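Local coordinates for protein restriction endonuclease UbaLAI (Unidentified, PDB 5O63) that binds its cognate DNA through an N-terminal B3 domain, as part of a monomeric Type IIE restriction endonuclease that cleaves double-stranded DNA, at residues Lys27-Thr30 with Pro31-Ser35; Asn100-Tyr104 with Asp105-Thr109; Gly133-Phe136 with Glu137-Ala141. All blocks are in the same frame, centred on the assembly; numbering follows the deposited sequence. Where two conformers were deposited one is given.

Contact 1: residues Lys27-Thr30 with Pro31-Ser35. With nucleotides of chain D.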
loop_
_atom_site.group_PDB
_atom_site.type_symbol
_atom_site.label_atom_id
_atom_site.label_comp_id
_atom_site.label_asym_id
_atom_site.label_seq_id
_atom_site.Cartn_x
_atom_site.Cartn_y
_atom_site.Cartn_z
ATOM N N LYS A 27 -3.323 0.720 5.179
ATOM C CA LYS A 27 -4.797 0.798 5.125
ATOM C C LYS A 27 -5.379 -0.561 5.497
ATOM O O LYS A 27 -5.024 -1.609 4.932
ATOM C CB LYS A 27 -5.319 1.220 3.744
ATOM C CG LYS A 27 -6.843 1.444 3.759
ATOM C CD LYS A 27 -7.436 1.520 2.324
ATOM C CE LYS A 27 -8.950 1.836 2.436
ATOM N NZ LYS A 27 -9.646 1.689 1.056
ATOM N N VAL A 28 -6.293 -0.554 6.473
ATOM C CA VAL A 28 -7.157 -1.709 6.673
ATOM C C VAL A 28 -8.250 -1.646 5.634
ATOM O O VAL A 28 -8.995 -0.637 5.542
ATOM C CB VAL A 28 -7.808 -1.698 8.105
ATOM C CG1 VAL A 28 -8.675 -2.893 8.310
ATOM C CG2 VAL A 28 -6.682 -1.576 9.189
ATOM N N LEU A 29 -8.301 -2.677 4.795
ATOM C CA LEU A 29 -9.193 -2.609 3.629
ATOM C C LEU A 29 -10.650 -2.602 4.083
ATOM O O LEU A 29 -10.975 -3.069 5.212
ATOM C CB LEU A 29 -8.988 -3.795 2.666
ATOM C CG LEU A 29 -7.548 -3.811 2.089
ATOM C CD1 LEU A 29 -7.640 -4.883 0.944
ATOM C CD2 LEU A 29 -7.119 -2.439 1.656
ATOM N N THR A 30 -11.542 -2.142 3.199
ATOM C CA THR A 30 -12.989 -2.357 3.411
ATOM C C THR A 30 -13.416 -3.521 2.524
ATOM O O THR A 30 -12.652 -3.855 1.550
ATOM C CB THR A 30 -13.861 -1.114 3.052
ATOM O OG1 THR A 30 -13.993 -0.970 1.626
ATOM C CG2 THR A 30 -13.202 0.205 3.577
ATOM N N PRO A 31 -14.554 -4.126 2.742
ATOM C CA PRO A 31 -14.908 -5.350 2.023
ATOM C C PRO A 31 -14.934 -5.113 0.518
ATOM O O PRO A 31 -14.573 -6.070 -0.252
ATOM C CB PRO A 31 -16.299 -5.712 2.568
ATOM C CG PRO A 31 -16.119 -5.295 4.105
ATOM C CD PRO A 31 -15.414 -3.958 3.954
ATOM N N ASN A 32 -15.307 -3.914 0.077
ATOM C CA ASN A 32 -15.355 -3.718 -1.408
ATOM C C ASN A 32 -13.988 -3.727 -2.045
ATOM O O ASN A 32 -13.905 -4.048 -3.255
ATOM C CB ASN A 32 -16.006 -2.386 -1.775
ATOM C CG ASN A 32 -16.680 -2.453 -3.154
ATOM O OD1 ASN A 32 -17.496 -3.327 -3.387
ATOM N ND2 ASN A 32 -16.284 -1.556 -4.038
ATOM N N ASP A 33 -12.937 -3.379 -1.303
ATOM C CA ASP A 33 -11.558 -3.316 -1.892
ATOM C C ASP A 33 -11.088 -4.677 -2.299
ATOM O O ASP A 33 -11.422 -5.666 -1.665
ATOM C CB ASP A 33 -10.609 -2.766 -0.826
ATOM C CG ASP A 33 -10.731 -1.278 -0.555
ATOM O OD1 ASP A 33 -11.067 -0.461 -1.413
ATOM O OD2 ASP A 33 -10.363 -0.945 0.648
ATOM N N ASP A 34 -10.254 -4.763 -3.377
ATOM C CA ASP A 34 -9.606 -6.016 -3.726
ATOM C C ASP A 34 -8.412 -5.631 -4.667
ATOM O O ASP A 34 -8.061 -4.475 -4.739
ATOM C CB ASP A 34 -10.582 -6.985 -4.347
ATOM C CG ASP A 34 -11.271 -6.412 -5.585
ATOM O OD1 ASP A 34 -10.670 -5.637 -6.359
ATOM O OD2 ASP A 34 -12.517 -6.617 -5.694
ATOM N N SER A 35 -7.859 -6.650 -5.340
ATOM C CA SER A 35 -6.600 -6.446 -6.099
ATOM C C SER A 35 -6.762 -5.574 -7.333
ATOM O O SER A 35 -5.773 -5.020 -7.852
ATOM C CB SER A 35 -6.061 -7.820 -6.528
ATOM O OG SER A 35 -5.958 -8.677 -5.424
ATOM P P DC D 4 -17.801 -1.263 2.024
ATOM O OP1 DC D 4 -18.238 -2.010 3.252
ATOM O OP2 DC D 4 -16.474 -1.682 1.372
ATOM O "O5'" DC D 4 -18.876 -1.386 0.875
ATOM C "C5'" DC D 4 -20.307 -1.080 1.224
ATOM C "C4'" DC D 4 -21.171 -1.237 0.011
ATOM O "O4'" DC D 4 -20.815 -0.246 -0.970
ATOM C "C3'" DC D 4 -20.975 -2.604 -0.681
ATOM O "O3'" DC D 4 -22.251 -3.263 -0.720
ATOM C "C2'" DC D 4 -20.516 -2.238 -2.104
ATOM C "C1'" DC D 4 -21.042 -0.782 -2.210
ATOM N N1 DC D 4 -20.273 0.013 -3.174
ATOM C C2 DC D 4 -20.844 0.301 -4.430
ATOM O O2 DC D 4 -22.043 -0.039 -4.681
ATOM N N3 DC D 4 -20.099 1.005 -5.328
ATOM C C4 DC D 4 -18.830 1.371 -5.041
ATOM N N4 DC D 4 -18.144 2.017 -6.009
ATOM C C5 DC D 4 -18.215 1.075 -3.756
ATOM C C6 DC D 4 -18.959 0.372 -2.874
ATOM P P DA D 5 -22.347 -4.815 -1.175
ATOM O OP1 DA D 5 -23.691 -5.304 -0.692
ATOM O OP2 DA D 5 -21.117 -5.561 -0.825
ATOM O "O5'" DA D 5 -22.368 -4.739 -2.767
ATOM C "C5'" DA D 5 -23.452 -4.069 -3.409
ATOM C "C4'" DA D 5 -23.185 -3.928 -4.881
ATOM O "O4'" DA D 5 -22.068 -3.059 -5.071
ATOM C "C3'" DA D 5 -22.783 -5.203 -5.602
ATOM O "O3'" DA D 5 -23.959 -5.778 -6.162
ATOM C "C2'" DA D 5 -21.777 -4.669 -6.688
ATOM C "C1'" DA D 5 -21.754 -3.161 -6.428
ATOM N N9 DA D 5 -20.433 -2.556 -6.644
ATOM C C8 DA D 5 -19.383 -2.461 -5.742
ATOM N N7 DA D 5 -18.346 -1.828 -6.227
ATOM C C5 DA D 5 -18.729 -1.506 -7.524
ATOM C C6 DA D 5 -18.059 -0.851 -8.592
ATOM N N6 DA D 5 -16.800 -0.371 -8.506
ATOM N N1 DA D 5 -18.755 -0.677 -9.757
ATOM C C2 DA D 5 -19.993 -1.147 -9.828
ATOM N N3 DA D 5 -20.744 -1.777 -8.907
ATOM C C4 DA D 5 -20.045 -1.900 -7.751
ATOM P P DC D 3 -14.137 3.725 4.256
ATOM O OP1 DC D 3 -14.465 3.178 5.635
ATOM O OP2 DC D 3 -12.744 3.618 3.675
ATOM O "O5'" DC D 3 -15.151 3.093 3.213
ATOM C "C5'" DC D 3 -16.511 3.096 3.527
ATOM C "C4'" DC D 3 -17.324 2.614 2.380
ATOM O "O4'" DC D 3 -17.240 3.546 1.281
ATOM C "C3'" DC D 3 -16.886 1.275 1.799
ATOM O "O3'" DC D 3 -17.723 0.281 2.413
ATOM C "C2'" DC D 3 -17.169 1.453 0.279
ATOM C "C1'" DC D 3 -17.887 2.811 0.238
ATOM N N1 DC D 3 -17.770 3.508 -1.005
ATOM C C2 DC D 3 -18.928 3.714 -1.773
ATOM O O2 DC D 3 -20.034 3.348 -1.303
ATOM N N3 DC D 3 -18.820 4.295 -3.010
ATOM C C4 DC D 3 -17.619 4.645 -3.492
ATOM N N4 DC D 3 -17.584 5.248 -4.676
ATOM C C5 DC D 3 -16.389 4.418 -2.730
ATOM C C6 DC D 3 -16.522 3.860 -1.495
HETATM O O HOH W 1 -13.345 0.842 -0.325
#
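The carboxylate of D33 meets K27 close to its own plane and the backbone of T30 from above it: K27 NZ reaches D33 OD2 on its syn side at 2.8 Å as a salt bridge, while T30 N donates to the same oxygen from 41° out of the plane. A type I beta turn from T30 to D33, just after strand 19-28 of the B3 domain, folds D33 back on T30 and toward K27, closed by D33 N on T30 O at 2.9 Å. K27 runs fully extended, CG anti to its backbone N (chi1 -174°), and comes at the carboxylate from the opposite direction; L29 CD2 packs 3.7 Å from D33 OD2. The other oxygen, D33 OD1, accepts from a water that also donates to T30 OG1, and from L41 N. With an alanine here the K27 ammonium would probably lose its counter-charge and T30 N its acceptor, leaving the turn freer to shift. That matters because the turn holds DNA of chain D: T30 OG1 and N32 N both donate to OP2 of DC4, a two-bond grip on one phosphate oxygen. Beyond it, consistent with base recognition, N32 ND2 donates to N7 of DA5 at 3.0 Å.

Contact 2: residues Asn100-Tyr104 with Asp105-Thr109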
loop_
_atom_site.group_PDB
_atom_site.type_symbol
_atom_site.label_atom_id
_atom_site.label_comp_id
_atom_site.label_asym_id
_atom_site.label_seq_id
_atom_site.Cartn_x
_atom_site.Cartn_y
_atom_site.Cartn_z
ATOM N N ASN A 100 -7.756 -10.699 -3.121
ATOM C CA ASN A 100 -9.076 -11.007 -3.643
ATOM C C ASN A 100 -9.912 -11.925 -2.717
ATOM O O ASN A 100 -11.160 -11.947 -2.814
ATOM C CB ASN A 100 -8.900 -11.633 -5.035
ATOM C CG ASN A 100 -8.472 -10.613 -6.033
ATOM O OD1 ASN A 100 -8.830 -9.419 -5.943
ATOM N ND2 ASN A 100 -7.637 -11.053 -7.010
ATOM N N GLU A 101 -9.251 -12.663 -1.836
ATOM C CA GLU A 101 -9.943 -13.612 -0.986
ATOM C C GLU A 101 -10.706 -12.865 0.098
ATOM O O GLU A 101 -10.092 -12.201 0.897
ATOM C CB GLU A 101 -8.943 -14.601 -0.379
ATOM C CG GLU A 101 -8.535 -15.715 -1.370
ATOM C CD GLU A 101 -9.568 -16.817 -1.565
ATOM O OE1 GLU A 101 -10.474 -16.960 -0.719
ATOM O OE2 GLU A 101 -9.458 -17.574 -2.571
ATOM N N ARG A 102 -12.029 -12.995 0.124
ATOM C CA ARG A 102 -12.876 -12.150 0.991
ATOM C C ARG A 102 -13.273 -12.748 2.360
ATOM O O ARG A 102 -13.887 -12.038 3.158
ATOM C CB ARG A 102 -14.184 -11.797 0.240
ATOM C CG ARG A 102 -13.999 -10.892 -0.975
ATOM C CD ARG A 102 -13.260 -9.577 -0.566
ATOM N NE ARG A 102 -13.618 -8.391 -1.369
ATOM C CZ ARG A 102 -13.545 -8.282 -2.716
ATOM N NH1 ARG A 102 -13.117 -9.334 -3.526
ATOM N NH2 ARG A 102 -13.946 -7.129 -3.271
ATOM N N ASN A 103 -12.945 -14.003 2.634
ATOM C CA ASN A 103 -13.451 -14.662 3.854
ATOM C C ASN A 103 -12.520 -14.643 5.074
ATOM O O ASN A 103 -12.682 -15.440 6.021
ATOM C CB ASN A 103 -13.775 -16.114 3.505
ATOM C CG ASN A 103 -14.973 -16.230 2.603
ATOM O OD1 ASN A 103 -16.012 -15.619 2.858
ATOM N ND2 ASN A 103 -14.825 -16.984 1.523
ATOM N N TYR A 104 -11.500 -13.783 5.025
ATOM C CA TYR A 104 -10.435 -13.815 6.031
ATOM C C TYR A 104 -10.180 -12.435 6.524
ATOM O O TYR A 104 -9.020 -12.052 6.807
ATOM C CB TYR A 104 -9.146 -14.430 5.448
ATOM C CG TYR A 104 -9.451 -15.819 4.995
ATOM C CD1 TYR A 104 -9.718 -16.080 3.663
ATOM C CD2 TYR A 104 -9.573 -16.859 5.910
ATOM C CE1 TYR A 104 -10.071 -17.384 3.238
ATOM C CE2 TYR A 104 -9.904 -18.144 5.506
ATOM C CZ TYR A 104 -10.156 -18.399 4.166
ATOM O OH TYR A 104 -10.495 -19.669 3.761
ATOM N N ASP A 105 -11.239 -11.636 6.630
ATOM C CA ASP A 105 -11.043 -10.237 7.080
ATOM C C ASP A 105 -10.694 -10.181 8.574
ATOM O O ASP A 105 -11.097 -11.088 9.330
ATOM C CB ASP A 105 -12.302 -9.420 6.821
ATOM C CG ASP A 105 -12.456 -8.972 5.357
ATOM O OD1 ASP A 105 -13.465 -8.299 5.059
ATOM O OD2 ASP A 105 -11.518 -9.221 4.529
ATOM N N PRO A 106 -10.002 -9.123 9.026
ATOM C CA PRO A 106 -9.606 -7.948 8.237
ATOM C C PRO A 106 -8.363 -8.214 7.365
ATOM O O PRO A 106 -7.557 -9.134 7.595
ATOM C CB PRO A 106 -9.257 -6.897 9.300
ATOM C CG PRO A 106 -8.818 -7.763 10.514
ATOM C CD PRO A 106 -9.832 -8.889 10.491
ATOM N N ARG A 107 -8.258 -7.368 6.353
ATOM C CA ARG A 107 -7.125 -7.362 5.389
ATOM C C ARG A 107 -6.382 -6.055 5.520
ATOM O O ARG A 107 -6.980 -5.041 5.872
ATOM C CB ARG A 107 -7.646 -7.504 3.963
ATOM C CG ARG A 107 -8.206 -8.880 3.647
ATOM C CD ARG A 107 -8.929 -8.913 2.263
ATOM N NE ARG A 107 -10.117 -8.006 2.262
ATOM C CZ ARG A 107 -10.570 -7.349 1.200
ATOM N NH1 ARG A 107 -10.028 -7.552 -0.048
ATOM N NH2 ARG A 107 -11.622 -6.532 1.307
ATOM N N LEU A 108 -5.074 -6.077 5.236
ATOM C CA LEU A 108 -4.238 -4.892 5.359
ATOM C C LEU A 108 -3.424 -4.733 4.057
ATOM O O LEU A 108 -2.960 -5.724 3.524
ATOM C CB LEU A 108 -3.276 -5.039 6.582
ATOM C CG LEU A 108 -2.403 -3.850 6.918
ATOM C CD1 LEU A 108 -3.247 -2.693 7.512
ATOM C CD2 LEU A 108 -1.255 -4.249 7.938
ATOM N N THR A 109 -3.255 -3.502 3.602
ATOM C CA THR A 109 -2.200 -3.201 2.637
ATOM C C THR A 109 -1.218 -2.232 3.232
ATOM O O THR A 109 -1.625 -1.270 3.896
ATOM C CB THR A 109 -2.780 -2.633 1.339
ATOM O OG1 THR A 109 -3.534 -1.419 1.588
ATOM C CG2 THR A 109 -3.628 -3.664 0.657
HETATM O O HOH W 2 -10.500 -11.689 3.605
HETATM O O HOH W 3 -14.534 -9.281 2.818
HETATM O O HOH W 4 -14.137 -12.029 5.936
#
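R102 lays its CD over one face of the R107 guanidinium, 3.7 Å above the plane and offset toward the rim. The two guanidinium planes are 30° apart, and R102 NE comes 3.8 Å from R107 NH2. Two like charges so close would probably be costly alone, but each has anionic or carbonyl partners: R102 pairs with D34 and P31 O, R107 with D105 and, through NH1, with L99 O and D33 O. R102 reaches this position by a bend at chi2 (-56°), which swings its end back toward R107; its NH1 adds a weak bond to N100 O. R107 is bent further out, at chi3 (-63°), a turn that brings NE to D105 OD2 at 2.9 Å on the syn side of the carboxylate. That same oxygen accepts from a water that also donates to E101 O and accepts from Y104 N, while a second water joins D105 OD1 to R102 O, so D105 links the 101-104 loop to R107 by a salt bridge and waters. The peptide before P106 is cis. From here the chain enters strand 108-116, between strands 19-28 and 121-128, with P106 and L108 packed against helix 136-144.

Contact 3: residues Gly133-Phe136 with Glu137-Ala141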
loop_
_atom_site.group_PDB
_atom_site.type_symbol
_atom_site.label_atom_id
_atom_site.label_comp_id
_atom_site.label_asym_id
_atom_site.label_seq_id
_atom_site.Cartn_x
_atom_site.Cartn_y
_atom_site.Cartn_z
ATOM N N GLY A 133 -2.168 -18.766 9.544
ATOM C CA GLY A 133 -0.837 -18.408 9.103
ATOM C C GLY A 133 -0.761 -16.964 8.610
ATOM O O GLY A 133 0.270 -16.551 8.102
ATOM N N GLY A 134 -1.851 -16.202 8.740
ATOM C CA GLY A 134 -1.887 -14.853 8.180
ATOM C C GLY A 134 -1.056 -13.861 8.953
ATOM O O GLY A 134 -0.653 -14.128 10.094
ATOM N N ARG A 135 -0.801 -12.707 8.351
ATOM C CA ARG A 135 0.107 -11.743 8.939
ATOM C C ARG A 135 -0.584 -10.469 9.405
ATOM O O ARG A 135 0.110 -9.541 9.793
ATOM C CB ARG A 135 1.211 -11.420 7.918
ATOM C CG ARG A 135 2.176 -12.643 7.737
ATOM C CD ARG A 135 3.080 -12.483 6.518
ATOM N NE ARG A 135 3.989 -11.339 6.598
ATOM C CZ ARG A 135 3.951 -10.299 5.757
ATOM N NH1 ARG A 135 3.014 -10.192 4.791
ATOM N NH2 ARG A 135 4.843 -9.341 5.891
ATOM N N PHE A 136 -1.916 -10.423 9.405
ATOM C CA PHE A 136 -2.591 -9.171 9.709
ATOM C C PHE A 136 -2.199 -8.640 11.093
ATOM O O PHE A 136 -1.886 -7.488 11.230
ATOM C CB PHE A 136 -4.140 -9.303 9.658
ATOM C CG PHE A 136 -4.824 -7.998 9.935
ATOM C CD1 PHE A 136 -5.187 -7.152 8.894
ATOM C CD2 PHE A 136 -5.100 -7.610 11.254
ATOM C CE1 PHE A 136 -5.783 -5.907 9.139
ATOM C CE2 PHE A 136 -5.665 -6.370 11.515
ATOM C CZ PHE A 136 -6.000 -5.534 10.502
ATOM N N GLU A 137 -2.250 -9.477 12.123
ATOM C CA GLU A 137 -2.097 -8.971 13.462
ATOM C C GLU A 137 -0.693 -8.386 13.679
ATOM O O GLU A 137 -0.588 -7.264 14.241
ATOM C CB GLU A 137 -2.361 -10.061 14.481
ATOM C CG GLU A 137 -3.724 -10.607 14.478
ATOM C CD GLU A 137 -3.761 -11.794 15.414
ATOM O OE1 GLU A 137 -3.937 -12.934 14.925
ATOM O OE2 GLU A 137 -3.536 -11.578 16.629
ATOM N N VAL A 138 0.340 -9.101 13.235
ATOM C CA VAL A 138 1.694 -8.598 13.433
ATOM C C VAL A 138 1.873 -7.280 12.653
ATOM O O VAL A 138 2.367 -6.307 13.209
ATOM C CB VAL A 138 2.775 -9.653 13.049
ATOM C CG1 VAL A 138 4.174 -9.033 13.009
ATOM C CG2 VAL A 138 2.792 -10.744 14.079
ATOM N N LEU A 139 1.423 -7.228 11.400
ATOM C CA LEU A 139 1.583 -6.011 10.632
ATOM C C LEU A 139 0.746 -4.858 11.150
ATOM O O LEU A 139 1.221 -3.704 11.210
ATOM C CB LEU A 139 1.238 -6.258 9.159
ATOM C CG LEU A 139 2.225 -7.217 8.481
ATOM C CD1 LEU A 139 1.768 -7.436 7.048
ATOM C CD2 LEU A 139 3.689 -6.725 8.539
ATOM N N PHE A 140 -0.489 -5.148 11.548
ATOM C CA PHE A 140 -1.326 -4.093 12.096
ATOM C C PHE A 140 -0.666 -3.469 13.357
ATOM O O PHE A 140 -0.626 -2.213 13.519
ATOM C CB PHE A 140 -2.714 -4.630 12.405
ATOM C CG PHE A 140 -3.662 -3.534 12.916
ATOM C CD1 PHE A 140 -3.754 -3.311 14.280
ATOM C CD2 PHE A 140 -4.327 -2.683 12.045
ATOM C CE1 PHE A 140 -4.547 -2.282 14.762
ATOM C CE2 PHE A 140 -5.117 -1.650 12.510
ATOM C CZ PHE A 140 -5.221 -1.450 13.889
ATOM N N ALA A 141 -0.188 -4.331 14.233
ATOM C CA ALA A 141 0.473 -3.830 15.446
ATOM C C ALA A 141 1.687 -2.907 15.099
ATOM O O ALA A 141 1.933 -1.902 15.785
ATOM C CB ALA A 141 0.944 -5.014 16.324
HETATM O O HOH W 5 0.115 -12.000 12.545
HETATM O O HOH W 6 -2.772 -12.438 11.962
#
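R135 occupies the N-cap position of helix 136-144, and its carbonyl opens the helical bonding: L139 N donates to R135 O at 3.1 Å and F140 N to F136 O at 2.7 Å, both nearly straight. Ahead of the cap the chain is non-helical. Two waters extend the cap. One accepts from V138 N, the other from E137 N while donating to E137 OE1, and each also donates weakly to G134 O, so first-turn N-H groups are met by solvent.

Among the side chains, F136 and F140 lie side by side, one turn apart and pointing the same way, each with CG anti to its backbone N (chi1 -178° and -177°). Their planes are within 13° of parallel but slid apart, centroids 5.4 Å from each other, and the rings barely overlap; the closest approach between the two side chains is F136 CE2 on F140 CB at 3.5 Å. On another side of the helix, L139 CD1 sits over one face of the R135 guanidinium, 3.5 Å above its plane and offset toward the rim. R135 NH2 forms a salt bridge with D126 of strand 121-128, which probably helps keep the guanidinium in place against L139. Further along, F140 stacks on F144, while F136 packs on P106 and L108. The chemistry is thus divided: apolar side chains carry most of the packing on the sheet, the R135-D126 salt bridge adds a charged tie at the N-cap, and waters meet first-turn N-H groups.

Overall arrangement
Contacts 1 and 2 lie at the ends of neighbouring strands of one sheet, 19-28 and 108-116, and touch directly, their centres about 7 Å apart: the arginines of 100-109 reach carbonyls of 30-33. Contact 1 is mostly buried, built from charge and backbone bonds, and is the one that holds DNA; contact 2 lies at the surface and relies on salt bridges and waters. Contact 3, partly buried, is the helical piece: its centre is about 11 Å from that of contact 2 and about 15 Å from that of contact 1. It packs on both, chiefly through its aromatic and leucine side chains, with its nearest atom about 13 Å from the DNA.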